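Local coordinates for protein putative Transcriptional Regulator (Rhodococcus sp., PDB 2IA2) that probably binds DNA as an IclR-family transcriptional regulator, pairing an N-terminal winged helix-turn-helix domain with a C-terminal domain that in relatives senses small-molecule effectors, at residues Thr38-Ala43 and Leu48-Ala53; Leu20-Ala25 and Arg54-Thr59; Pro93-Pro98 and Gln258-Val263; Arg28-Arg33 and Phe73-Arg78; Lys102-His105 and Ser110-Val113. One frame throughout, in Å; residues are numbered along the deposited sequence.

Contact 1: residues Thr38-Ala43 and Leu48-Ala53; sequences TLSDVA and LTRATA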
# COMPACT_ATOMS: atom_id res chain seq x y z
N THR A 38 -3.90 -22.34 -18.52
CA THR A 38 -3.17 -23.18 -19.48
C THR A 38 -2.36 -22.26 -20.40
O THR A 38 -2.63 -21.04 -20.46
CB THR A 38 -4.10 -23.98 -20.41
OG1 THR A 38 -4.99 -23.05 -21.03
CG2 THR A 38 -4.90 -25.06 -19.66
N LEU A 39 -1.39 -22.83 -21.11
CA LEU A 39 -0.73 -22.12 -22.19
C LEU A 39 -1.70 -21.40 -23.17
O LEU A 39 -1.54 -20.22 -23.44
CB LEU A 39 0.24 -23.05 -22.94
CG LEU A 39 1.08 -22.44 -24.07
CD1 LEU A 39 1.92 -21.20 -23.63
CD2 LEU A 39 2.00 -23.45 -24.74
N SER A 40 -2.70 -22.09 -23.70
CA SER A 40 -3.61 -21.46 -24.67
C SER A 40 -4.35 -20.29 -24.00
O SER A 40 -4.60 -19.23 -24.63
CB SER A 40 -4.64 -22.45 -25.22
OG SER A 40 -3.98 -23.45 -25.98
N ASP A 41 -4.71 -20.47 -22.74
CA ASP A 41 -5.46 -19.45 -22.03
C ASP A 41 -4.60 -18.22 -21.70
O ASP A 41 -5.09 -17.10 -21.74
CB ASP A 41 -6.11 -20.02 -20.77
CG ASP A 41 -7.18 -19.08 -20.16
OD1 ASP A 41 -8.11 -18.61 -20.90
OD2 ASP A 41 -7.11 -18.84 -18.91
N VAL A 42 -3.34 -18.43 -21.39
CA VAL A 42 -2.41 -17.32 -21.22
C VAL A 42 -2.22 -16.60 -22.56
O VAL A 42 -2.16 -15.36 -22.58
CB VAL A 42 -1.02 -17.80 -20.70
CG1 VAL A 42 0.02 -16.73 -20.87
CG2 VAL A 42 -1.10 -18.24 -19.27
N ALA A 43 -2.06 -17.36 -23.66
CA ALA A 43 -1.95 -16.77 -25.02
C ALA A 43 -3.16 -15.88 -25.29
O ALA A 43 -3.03 -14.70 -25.68
CB ALA A 43 -1.84 -17.88 -26.11
N LEU A 48 -1.45 -13.10 -27.49
CA LEU A 48 -0.23 -13.76 -28.00
C LEU A 48 -0.63 -15.08 -28.66
O LEU A 48 -1.81 -15.38 -28.78
CB LEU A 48 0.81 -13.99 -26.85
CG LEU A 48 1.41 -12.69 -26.28
CD1 LEU A 48 2.42 -13.02 -25.25
CD2 LEU A 48 2.00 -11.71 -27.37
N THR A 49 0.35 -15.86 -29.09
CA THR A 49 0.13 -17.22 -29.61
C THR A 49 0.70 -18.19 -28.58
O THR A 49 1.41 -17.78 -27.67
CB THR A 49 0.86 -17.43 -30.92
OG1 THR A 49 2.25 -17.19 -30.71
CG2 THR A 49 0.40 -16.38 -32.02
N ARG A 50 0.43 -19.48 -28.74
CA ARG A 50 1.03 -20.49 -27.85
C ARG A 50 2.57 -20.42 -27.89
O ARG A 50 3.23 -20.38 -26.82
CB ARG A 50 0.49 -21.89 -28.21
CG ARG A 50 -1.03 -22.05 -27.99
CD ARG A 50 -1.53 -23.42 -28.42
NE ARG A 50 -0.62 -24.52 -28.02
CZ ARG A 50 -0.67 -25.19 -26.87
NH1 ARG A 50 -1.60 -24.91 -25.95
NH2 ARG A 50 0.20 -26.18 -26.64
N ALA A 51 3.15 -20.30 -29.09
CA ALA A 51 4.63 -20.30 -29.22
C ALA A 51 5.29 -19.08 -28.56
O ALA A 51 6.33 -19.22 -27.88
CB ALA A 51 5.08 -20.45 -30.69
N THR A 52 4.70 -17.88 -28.75
CA THR A 52 5.26 -16.70 -28.11
C THR A 52 4.99 -16.70 -26.60
O THR A 52 5.91 -16.47 -25.84
CB THR A 52 4.82 -15.36 -28.74
OG1 THR A 52 3.41 -15.34 -28.81
CG2 THR A 52 5.37 -15.23 -30.20
N ALA A 53 3.76 -16.98 -26.18
CA ALA A 53 3.45 -17.12 -24.75
C ALA A 53 4.35 -18.12 -24.01
O ALA A 53 4.79 -17.86 -22.88
CB ALA A 53 1.94 -17.49 -24.54
O HOH W 1 -2.90 -25.13 -23.11
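Leu39 holds its CG anti to the backbone N (chi1 -177°), which sends the isobutyl group across to the first turn of the next helix, where it meets Arg50. The Arg50 chain bends at chi3 (41°), and that bend folds the guanidinium back over the start of helix 39-46. Leu39 CD2 lies over one face of this group, off toward its rim, 3.8 Å from Arg50 NH2. Arg50 NH1 meanwhile donates to Ser40 OG at 2.8 Å, with the hydroxyl close to the guanidinium plane and an N-H...O angle of 153°. A water accepts from Ser40 N and, weakly, from Arg50 NH1 at the same edge; the arginine meets carbon over one face and a hydroxyl at its rim.

Deeper in, the contact is made largely by alanine and leucine carbons. Leu39 CD1 packs 3.8 Å from Ala53 CB and also touches the backbone O of Arg50, while Ala43 CB sits 3.6 Å from Thr49 C. The two methyls of Ala43 and Ala53 are 4.1 Å apart. At the turn itself, Leu48 N donates to Ala43 O at 2.9 Å. Thr38 caps the first helix by accepting from Asp41 N, and Thr49 takes the N-cap position of the second. Helix 39-46 and the longer helix 50-63, joined by a tight turn and with the methyls of Ala43 and Ala53 packed between them, make up the helix-turn-helix of the IclR DNA-binding domain, in which helix 50-63 is probably the recognition helix.

Contact 2: residues Leu20-Ala25 and Arg54-Thr59; sequences LARGLA and RRFLLT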
# COMPACT_ATOMS: atom_id res chain seq x y z
N LEU A 20 9.97 -7.47 -22.62
CA LEU A 20 9.68 -7.02 -21.28
C LEU A 20 8.19 -6.74 -21.12
O LEU A 20 7.56 -7.28 -20.22
CB LEU A 20 10.52 -5.75 -20.93
CG LEU A 20 10.30 -5.20 -19.51
CD1 LEU A 20 10.46 -6.30 -18.46
CD2 LEU A 20 11.21 -3.94 -19.19
N ALA A 21 7.62 -5.92 -22.03
CA ALA A 21 6.19 -5.64 -21.99
C ALA A 21 5.39 -6.93 -21.93
O ALA A 21 4.52 -7.06 -21.05
CB ALA A 21 5.73 -4.76 -23.19
N ARG A 22 5.69 -7.87 -22.84
CA ARG A 22 5.00 -9.17 -22.91
C ARG A 22 5.17 -10.03 -21.65
O ARG A 22 4.18 -10.54 -21.13
CB ARG A 22 5.40 -9.95 -24.16
CG ARG A 22 4.92 -9.27 -25.42
CD ARG A 22 5.37 -10.02 -26.66
NE ARG A 22 4.71 -9.43 -27.82
CZ ARG A 22 4.81 -9.88 -29.06
NH1 ARG A 22 5.61 -10.92 -29.33
NH2 ARG A 22 4.11 -9.29 -30.03
N GLY A 23 6.39 -10.16 -21.14
CA GLY A 23 6.57 -10.90 -19.88
C GLY A 23 5.73 -10.32 -18.73
O GLY A 23 5.19 -11.10 -17.90
N LEU A 24 5.65 -8.99 -18.64
CA LEU A 24 4.85 -8.36 -17.59
C LEU A 24 3.36 -8.62 -17.79
O LEU A 24 2.64 -8.79 -16.80
CB LEU A 24 5.16 -6.83 -17.50
CG LEU A 24 6.62 -6.55 -17.04
CD1 LEU A 24 6.96 -5.07 -17.19
CD2 LEU A 24 6.82 -6.99 -15.62
N ALA A 25 2.89 -8.60 -19.05
CA ALA A 25 1.49 -8.85 -19.36
C ALA A 25 1.12 -10.25 -18.96
O ALA A 25 -0.01 -10.49 -18.54
CB ALA A 25 1.17 -8.60 -20.87
N ARG A 54 4.60 -19.29 -24.64
CA ARG A 54 5.41 -20.34 -24.06
C ARG A 54 6.81 -19.83 -23.67
O ARG A 54 7.29 -20.11 -22.56
CB ARG A 54 5.53 -21.55 -24.98
CG ARG A 54 6.42 -22.66 -24.42
CD ARG A 54 6.61 -23.85 -25.40
NE ARG A 54 5.34 -24.51 -25.72
CZ ARG A 54 4.69 -24.44 -26.89
NH1 ARG A 54 5.14 -23.74 -27.94
NH2 ARG A 54 3.54 -25.08 -27.01
N ARG A 55 7.43 -19.08 -24.59
CA ARG A 55 8.76 -18.52 -24.37
C ARG A 55 8.78 -17.67 -23.10
O ARG A 55 9.68 -17.80 -22.30
CB ARG A 55 9.25 -17.68 -25.56
CG ARG A 55 9.67 -18.51 -26.78
CD ARG A 55 10.45 -17.66 -27.87
NE ARG A 55 11.82 -17.25 -27.47
CZ ARG A 55 12.24 -15.99 -27.26
NH1 ARG A 55 11.40 -14.95 -27.40
NH2 ARG A 55 13.50 -15.78 -26.91
N PHE A 56 7.78 -16.82 -22.93
CA PHE A 56 7.73 -15.97 -21.76
C PHE A 56 7.46 -16.77 -20.48
O PHE A 56 8.15 -16.60 -19.46
CB PHE A 56 6.73 -14.82 -21.94
CG PHE A 56 7.07 -13.96 -23.11
CD1 PHE A 56 6.34 -14.06 -24.29
CD2 PHE A 56 8.18 -13.12 -23.06
CE1 PHE A 56 6.70 -13.31 -25.39
CE2 PHE A 56 8.54 -12.37 -24.17
CZ PHE A 56 7.81 -12.48 -25.34
N LEU A 57 6.45 -17.64 -20.54
CA LEU A 57 6.14 -18.52 -19.43
C LEU A 57 7.35 -19.34 -19.02
O LEU A 57 7.62 -19.49 -17.84
CB LEU A 57 4.98 -19.44 -19.77
CG LEU A 57 3.62 -18.77 -19.70
CD1 LEU A 57 2.59 -19.69 -20.38
CD2 LEU A 57 3.23 -18.40 -18.21
N LEU A 58 8.10 -19.87 -19.98
CA LEU A 58 9.24 -20.73 -19.58
C LEU A 58 10.37 -19.92 -18.98
O LEU A 58 11.10 -20.40 -18.12
CB LEU A 58 9.73 -21.63 -20.71
CG LEU A 58 8.74 -22.70 -21.21
CD1 LEU A 58 9.33 -23.53 -22.39
CD2 LEU A 58 8.30 -23.60 -20.04
N THR A 59 10.49 -18.67 -19.39
CA THR A 59 11.51 -17.82 -18.79
C THR A 59 11.09 -17.51 -17.39
O THR A 59 11.88 -17.66 -16.48
CB THR A 59 11.74 -16.55 -19.63
OG1 THR A 59 12.16 -16.97 -20.93
CG2 THR A 59 12.84 -15.68 -19.03
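Apolar contact does nearly all the work between Arg22 and Phe56. The main element is a CH-pi interaction: Arg22 CB stands over one face of the phenyl ring, 3.9 Å from the ring centroid and only 18° off the ring normal. Further along the same chain, Arg22 CD passes the rim, 3.7 Å from Phe56 CZ, so CB covers the face and CD goes by the CZ corner. The chain is extended from CG to NE, and it carries the guanidinium onward with its plane 88° to the ring, well removed from any stacked cation-pi geometry.

Backbone packing comes second. A chi1 of -59° aims the Phe56 ring at helix 18-28, and CD2 approaches Gly23 N to 4.0 Å. The backbones come nearest here, with Gly23 CA 5.5 Å from Phe56 CA.

Between the two segments there is no hydrogen bond; Thr59 OG1 donates within its own helix to Arg55 O at 3.0 Å, meeting that carbonyl from the opposite face to Thr59 N. Thr59 OG1 is also hydrogen-bonded to Val17 N of the second subunit, and Leu20 packs on Leu60 of that subunit.

This contact therefore rests on dispersion and burial of the ring, with Val26 of helix 18-28 adding to the packing against Phe56 and Leu57, while the arginine's charge is carried beyond the aromatic surface.

Contact 3: residues Pro93-Pro98 and Gln258-Val263; sequences PEVAQP and QDLATV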
# COMPACT_ATOMS: atom_id res chain seq x y z
N PRO A 93 1.07 11.88 1.48
CA PRO A 93 1.89 12.89 0.80
C PRO A 93 2.82 12.33 -0.29
O PRO A 93 3.02 12.96 -1.31
CB PRO A 93 2.74 13.49 1.95
CG PRO A 93 1.95 13.24 3.17
CD PRO A 93 1.25 11.94 2.95
N GLU A 94 3.41 11.16 -0.07
CA GLU A 94 4.31 10.54 -1.04
C GLU A 94 3.50 10.09 -2.27
O GLU A 94 4.01 10.13 -3.39
CB GLU A 94 5.00 9.32 -0.42
CG GLU A 94 5.96 9.68 0.69
CD GLU A 94 6.44 8.46 1.52
OE1 GLU A 94 5.70 7.47 1.73
OE2 GLU A 94 7.55 8.54 2.03
N VAL A 95 2.26 9.64 -2.08
CA VAL A 95 1.42 9.26 -3.22
C VAL A 95 1.05 10.53 -4.05
O VAL A 95 1.20 10.55 -5.29
CB VAL A 95 0.17 8.50 -2.78
CG1 VAL A 95 -0.86 8.42 -3.93
CG2 VAL A 95 0.54 7.04 -2.22
N ALA A 96 0.64 11.58 -3.35
CA ALA A 96 0.26 12.87 -3.94
C ALA A 96 1.37 13.62 -4.64
O ALA A 96 1.14 14.16 -5.69
CB ALA A 96 -0.37 13.74 -2.88
N GLN A 97 2.58 13.67 -4.07
CA GLN A 97 3.68 14.48 -4.64
C GLN A 97 3.88 14.44 -6.17
O GLN A 97 3.84 15.48 -6.80
CB GLN A 97 5.01 14.29 -3.86
CG GLN A 97 6.02 15.44 -4.04
CD GLN A 97 5.49 16.78 -3.49
OE1 GLN A 97 4.80 16.82 -2.47
NE2 GLN A 97 5.84 17.86 -4.13
N PRO A 98 4.13 13.25 -6.78
CA PRO A 98 4.38 13.28 -8.22
C PRO A 98 3.18 13.85 -9.01
O PRO A 98 3.37 14.43 -10.07
CB PRO A 98 4.66 11.82 -8.59
CG PRO A 98 4.49 11.01 -7.37
CD PRO A 98 4.19 11.89 -6.20
N GLN A 258 -6.73 7.05 -7.22
CA GLN A 258 -6.56 5.73 -7.79
C GLN A 258 -5.27 5.15 -7.24
O GLN A 258 -5.24 3.99 -6.89
CB GLN A 258 -6.45 5.79 -9.30
CG GLN A 258 -7.75 6.14 -9.96
CD GLN A 258 -7.70 5.96 -11.45
OE1 GLN A 258 -6.66 5.55 -12.02
NE2 GLN A 258 -8.80 6.26 -12.11
N ASP A 259 -4.21 5.95 -7.14
CA ASP A 259 -2.93 5.47 -6.58
C ASP A 259 -3.06 5.13 -5.11
O ASP A 259 -2.44 4.20 -4.59
CB ASP A 259 -1.80 6.53 -6.79
CG ASP A 259 -1.11 6.40 -8.16
OD1 ASP A 259 -1.44 5.46 -8.91
OD2 ASP A 259 -0.19 7.18 -8.44
N LEU A 260 -3.83 5.92 -4.42
CA LEU A 260 -3.95 5.73 -2.99
C LEU A 260 -4.68 4.42 -2.76
O LEU A 260 -4.35 3.67 -1.86
CB LEU A 260 -4.73 6.89 -2.39
CG LEU A 260 -4.70 7.24 -0.91
CD1 LEU A 260 -3.27 7.59 -0.38
CD2 LEU A 260 -5.65 8.48 -0.80
N ALA A 261 -5.65 4.13 -3.61
CA ALA A 261 -6.40 2.90 -3.47
C ALA A 261 -5.50 1.71 -3.74
O ALA A 261 -5.58 0.73 -3.01
CB ALA A 261 -7.67 2.87 -4.42
N THR A 262 -4.65 1.79 -4.76
CA THR A 262 -3.75 0.70 -5.11
C THR A 262 -2.73 0.39 -4.00
O THR A 262 -2.43 -0.78 -3.69
CB THR A 262 -3.00 1.04 -6.42
OG1 THR A 262 -3.97 1.33 -7.44
CG2 THR A 262 -2.08 -0.08 -6.90
N VAL A 263 -2.20 1.46 -3.42
CA VAL A 263 -1.22 1.39 -2.39
C VAL A 263 -1.82 0.71 -1.16
O VAL A 263 -1.18 -0.15 -0.54
CB VAL A 263 -0.69 2.84 -2.03
CG1 VAL A 263 0.06 2.83 -0.72
CG2 VAL A 263 0.19 3.37 -3.19
O HOH W 2 1.88 8.18 -6.73
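Helix 92-107 and the C-terminal helix 246-264 pack side by side in the C-terminal, probably effector-binding, half of the chain, and Val95 is the residue that reaches from one to the other. Its two methyls divide the work. CG1, trans to the backbone N (chi1 166°), presses on Asp259 CB at 3.6 Å and lies 3.9 Å from Leu260 N, resting against the turn of the helix. CG2 goes to the aliphatic side: it meets Val263 CG2 tip to tip at 3.8 Å, and Leu260 CD1 brushes it at 4.3 Å. The short segments run roughly antiparallel, at 143° with axes 9.7 Å apart. Val95 touches Asp259, Leu260 and Val263, about one turn of its partner. Both helices belong to the C-terminal half, whose IclR family domain is GAF-like, though 159 residues lie between the two segments.

A polar link runs beside the valine. One water donates both to Val95 O and to Asp259 OD2, each at 2.9 Å, tying a helix carbonyl to the carboxylate. Asp259 OD2 also has a direct hydrogen bond to His99 NE2, one turn on in helix 92-107. Beyond the contact, Pro77 and Leu80 of the second subunit pack against Asp259 and Val263, respectively.

Contact 4: residues Arg28-Arg33 and Phe73-Arg78; sequences RCFDHR and FWLTPR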
# COMPACT_ATOMS: atom_id res chain seq x y z
N ARG A 28 0.64 -10.20 -15.25
CA ARG A 28 -0.62 -9.49 -14.94
C ARG A 28 -1.90 -10.28 -15.31
O ARG A 28 -3.00 -9.93 -14.85
CB ARG A 28 -0.72 -8.13 -15.71
CG ARG A 28 0.32 -7.10 -15.36
CD ARG A 28 -0.01 -6.22 -14.24
NE ARG A 28 -1.35 -5.60 -14.28
CZ ARG A 28 -1.59 -4.33 -14.58
NH1 ARG A 28 -0.59 -3.53 -14.94
NH2 ARG A 28 -2.82 -3.84 -14.53
N CYS A 29 -1.78 -11.29 -16.15
CA CYS A 29 -2.99 -12.01 -16.59
C CYS A 29 -3.56 -12.97 -15.53
O CYS A 29 -4.67 -13.44 -15.69
CB CYS A 29 -2.80 -12.68 -17.99
SG CYS A 29 -2.07 -14.33 -17.85
N PHE A 30 -2.84 -13.20 -14.44
CA PHE A 30 -3.38 -13.89 -13.24
C PHE A 30 -4.15 -12.97 -12.28
O PHE A 30 -3.77 -11.83 -12.01
CB PHE A 30 -2.25 -14.67 -12.53
CG PHE A 30 -1.50 -15.59 -13.48
CD1 PHE A 30 -0.41 -15.13 -14.17
CD2 PHE A 30 -1.94 -16.90 -13.73
CE1 PHE A 30 0.29 -15.92 -15.11
CE2 PHE A 30 -1.25 -17.74 -14.68
CZ PHE A 30 -0.13 -17.26 -15.34
N ASP A 31 -5.28 -13.44 -11.80
CA ASP A 31 -6.04 -12.65 -10.86
C ASP A 31 -7.06 -13.52 -10.15
O ASP A 31 -6.97 -14.78 -10.19
CB ASP A 31 -6.72 -11.49 -11.58
CG ASP A 31 -7.55 -11.95 -12.76
OD1 ASP A 31 -8.05 -13.12 -12.77
OD2 ASP A 31 -7.71 -11.15 -13.70
N HIS A 32 -8.03 -12.86 -9.52
CA HIS A 32 -8.98 -13.59 -8.70
C HIS A 32 -9.80 -14.61 -9.53
O HIS A 32 -10.06 -15.74 -9.09
CB HIS A 32 -9.92 -12.62 -7.96
CG HIS A 32 -11.05 -13.31 -7.30
ND1 HIS A 32 -10.93 -13.95 -6.08
CD2 HIS A 32 -12.34 -13.50 -7.69
CE1 HIS A 32 -12.09 -14.49 -5.75
NE2 HIS A 32 -12.97 -14.21 -6.70
N ARG A 33 -10.19 -14.19 -10.72
CA ARG A 33 -11.05 -15.02 -11.55
C ARG A 33 -10.18 -16.04 -12.29
O ARG A 33 -10.68 -17.03 -12.83
CB ARG A 33 -11.89 -14.14 -12.52
CG ARG A 33 -13.04 -13.29 -11.83
N PHE A 73 -0.10 -23.10 -15.35
CA PHE A 73 0.92 -22.20 -14.82
C PHE A 73 0.23 -21.32 -13.79
O PHE A 73 -0.98 -21.08 -13.90
CB PHE A 73 1.45 -21.30 -15.96
CG PHE A 73 2.04 -22.05 -17.09
CD1 PHE A 73 1.23 -22.56 -18.12
CD2 PHE A 73 3.40 -22.28 -17.14
CE1 PHE A 73 1.79 -23.29 -19.20
CE2 PHE A 73 3.98 -23.01 -18.21
CZ PHE A 73 3.17 -23.53 -19.24
N TRP A 74 0.99 -20.86 -12.80
CA TRP A 74 0.50 -19.92 -11.81
C TRP A 74 1.68 -19.13 -11.24
O TRP A 74 2.82 -19.47 -11.47
CB TRP A 74 -0.26 -20.65 -10.68
CG TRP A 74 0.57 -21.68 -10.00
CD1 TRP A 74 1.35 -21.50 -8.88
CD2 TRP A 74 0.76 -23.06 -10.40
NE1 TRP A 74 1.99 -22.67 -8.55
CE2 TRP A 74 1.66 -23.64 -9.46
CE3 TRP A 74 0.28 -23.85 -11.47
CZ2 TRP A 74 2.07 -25.00 -9.54
CZ3 TRP A 74 0.68 -25.19 -11.54
CH2 TRP A 74 1.57 -25.75 -10.58
N LEU A 75 1.38 -18.09 -10.48
CA LEU A 75 2.45 -17.26 -9.95
C LEU A 75 2.95 -17.78 -8.62
O LEU A 75 2.24 -18.47 -7.91
CB LEU A 75 2.01 -15.80 -9.77
CG LEU A 75 1.60 -15.12 -11.08
CD1 LEU A 75 0.98 -13.76 -10.77
CD2 LEU A 75 2.82 -15.00 -12.00
N THR A 76 4.17 -17.41 -8.27
CA THR A 76 4.79 -17.78 -7.02
C THR A 76 4.97 -16.48 -6.23
O THR A 76 4.84 -15.39 -6.81
CB THR A 76 6.21 -18.34 -7.24
OG1 THR A 76 7.08 -17.26 -7.55
CG2 THR A 76 6.29 -19.44 -8.31
N PRO A 77 5.23 -16.57 -4.90
CA PRO A 77 5.49 -15.38 -4.07
C PRO A 77 6.71 -14.57 -4.43
O PRO A 77 6.91 -13.51 -3.87
CB PRO A 77 5.67 -15.95 -2.64
CG PRO A 77 5.92 -17.45 -2.85
CD PRO A 77 5.23 -17.82 -4.12
N ARG A 78 7.54 -15.04 -5.37
CA ARG A 78 8.68 -14.21 -5.76
C ARG A 78 8.25 -12.93 -6.42
O ARG A 78 8.96 -11.92 -6.39
CB ARG A 78 9.64 -15.00 -6.65
CG ARG A 78 10.97 -14.22 -7.01
CD ARG A 78 11.95 -15.07 -7.83
NE ARG A 78 12.18 -16.29 -7.09
CZ ARG A 78 13.34 -16.72 -6.57
NH1 ARG A 78 14.48 -16.04 -6.71
NH2 ARG A 78 13.35 -17.85 -5.88
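Phe30 reaches out of the loop after helix 18-28 toward Leu75, and its CB already touches that leucine, 3.8 Å from Leu75 CD1. The ring leaves CB on the side away from the carbonyl carbon (chi1 -53°), which turns it to strand 72-75. At the ring's base, CG is 3.9 Å from Leu75 CG. Along one side CD1 comes to 3.7 Å of that same Leu75 CG, and CE1 continues past Leu75 CD2 at 4.1 Å, so the leucine's branched end follows this side of the phenyl.

Strand 72-75 lies in the middle of the small three-stranded antiparallel sheet, between 37-38 and 66-68; with the preceding helices it gives the winged helix-turn-helix of the IclR DNA-binding domain.

On the other side of the ring the neighbours are mostly backbone. CE2 approaches Phe73 O to 3.4 Å and Trp74 CA to 4.0 Å, both obliquely, and at the tip CZ meets Phe73 CB at 4.4 Å. Cys29 SG lies over one ring face, offset toward the rim. The contact has no hydrogen bond across it; the backbone of Phe73 is paired with Arg37 in the sheet. Nearby, Arg28 NH1 is hydrogen-bonded to Tyr65 OH of the second subunit.

Contact 5: residues Lys102-His105 and Ser110-Val113; sequences KLSH and SSSV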
# COMPACT_ATOMS: atom_id res chain seq x y z
N LYS A 102 3.28 17.16 -11.52
CA LYS A 102 2.73 17.19 -12.89
C LYS A 102 1.71 18.30 -13.05
O LYS A 102 1.76 19.02 -14.03
CB LYS A 102 2.16 15.83 -13.34
CG LYS A 102 3.23 14.71 -13.36
CD LYS A 102 2.75 13.24 -13.65
CE LYS A 102 3.68 12.14 -12.99
NZ LYS A 102 3.06 11.28 -11.80
N LEU A 103 0.80 18.45 -12.10
CA LEU A 103 -0.24 19.46 -12.18
C LEU A 103 0.40 20.86 -12.22
O LEU A 103 0.18 21.63 -13.12
CB LEU A 103 -1.22 19.34 -10.98
CG LEU A 103 -2.33 20.41 -10.94
CD1 LEU A 103 -3.16 20.43 -12.30
CD2 LEU A 103 -3.26 20.29 -9.72
N SER A 104 1.21 21.17 -11.22
CA SER A 104 1.89 22.45 -11.15
C SER A 104 2.69 22.80 -12.38
O SER A 104 2.71 23.96 -12.81
CB SER A 104 2.71 22.59 -9.88
OG SER A 104 1.83 23.00 -8.81
N HIS A 105 3.32 21.81 -12.96
CA HIS A 105 4.14 22.02 -14.15
C HIS A 105 3.26 22.25 -15.35
O HIS A 105 3.64 22.98 -16.26
CB HIS A 105 5.11 20.86 -14.42
CG HIS A 105 5.91 21.05 -15.66
ND1 HIS A 105 6.89 22.03 -15.78
CD2 HIS A 105 5.82 20.46 -16.88
CE1 HIS A 105 7.38 22.01 -17.01
NE2 HIS A 105 6.76 21.06 -17.70
N SER A 110 0.76 27.10 -8.07
CA SER A 110 0.86 26.33 -6.82
C SER A 110 -0.30 25.31 -6.64
O SER A 110 -1.48 25.65 -6.87
CB SER A 110 0.88 27.35 -5.65
OG SER A 110 0.44 26.81 -4.39
N SER A 111 0.04 24.06 -6.26
CA SER A 111 -0.93 22.99 -5.95
C SER A 111 -0.52 22.37 -4.60
O SER A 111 0.67 22.31 -4.32
CB SER A 111 -1.01 21.93 -7.05
OG SER A 111 0.24 21.27 -7.21
N SER A 112 -1.51 21.99 -3.77
CA SER A 112 -1.28 21.45 -2.46
C SER A 112 -2.24 20.34 -2.17
O SER A 112 -3.33 20.23 -2.83
CB SER A 112 -1.56 22.51 -1.40
OG SER A 112 -0.80 23.69 -1.64
N VAL A 113 -1.91 19.57 -1.13
CA VAL A 113 -2.89 18.60 -0.60
C VAL A 113 -3.00 18.89 0.88
O VAL A 113 -1.99 19.13 1.53
CB VAL A 113 -2.48 17.12 -0.92
CG1 VAL A 113 -3.27 16.11 -0.05
CG2 VAL A 113 -2.69 16.79 -2.38
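Ser104 and Ser111 face each other at the tight end of the contact. Ser111 OG lies 2.8 Å from Ser104 OG and also has a weak hydrogen bond to Leu100 O. Ser104 OG has its stronger partner in Glu109 O, in the turn that joins helix to strand. Ser111 places its OG between the backbone N and the carbonyl carbon (chi1 62°), turning the hydroxyl to the helix, while its CB lies 3.5 Å from Ser104 OG.

The apolar side is looser. Leu103 CD2 makes one approach to Ser111 CB, at 3.9 Å, and Leu103 also packs on Ile229 of strand 223-232 and on Ser248 and Thr252 of helix 246-264. On the outward side of the helix, Lys102 points away from the strand and, like His105, is exposed to solvent.

Strand 110-117 is central in the six-stranded antiparallel sheet of the IclR C-terminal domain, so the contact seats the end of helix 92-107 on that sheet. The two buried hydroxyls between helix and strand lie close together and each has a carbonyl partner, Glu109 O for Ser104 and, weakly, Leu100 O for Ser111, the turn carbonyl of Glu109 fixing the Ser104 end.

Overall arrangement
From the N terminus, helix 18-28 enters contact 2, whose partner 54-59 closes a loop that encloses contact 1, the helix-turn-helix; both use helix 50-63, and Leu39 and Val42 pack on Leu57 between them. Contact 4 starts just after helix 18-28 and closes on strand 72-75, so it crosses contact 2 while also enclosing contact 1. These three form one unit, the DNA-binding domain. Further along the chain, in the C-terminal domain, come contacts 3 and 5. Contact 3 joins helix 92-107 to the last helix, and contact 5, nested within its long loop, joins the same helix to strand 110-117. The centres of contacts 1 and 5 are about 44 Å apart.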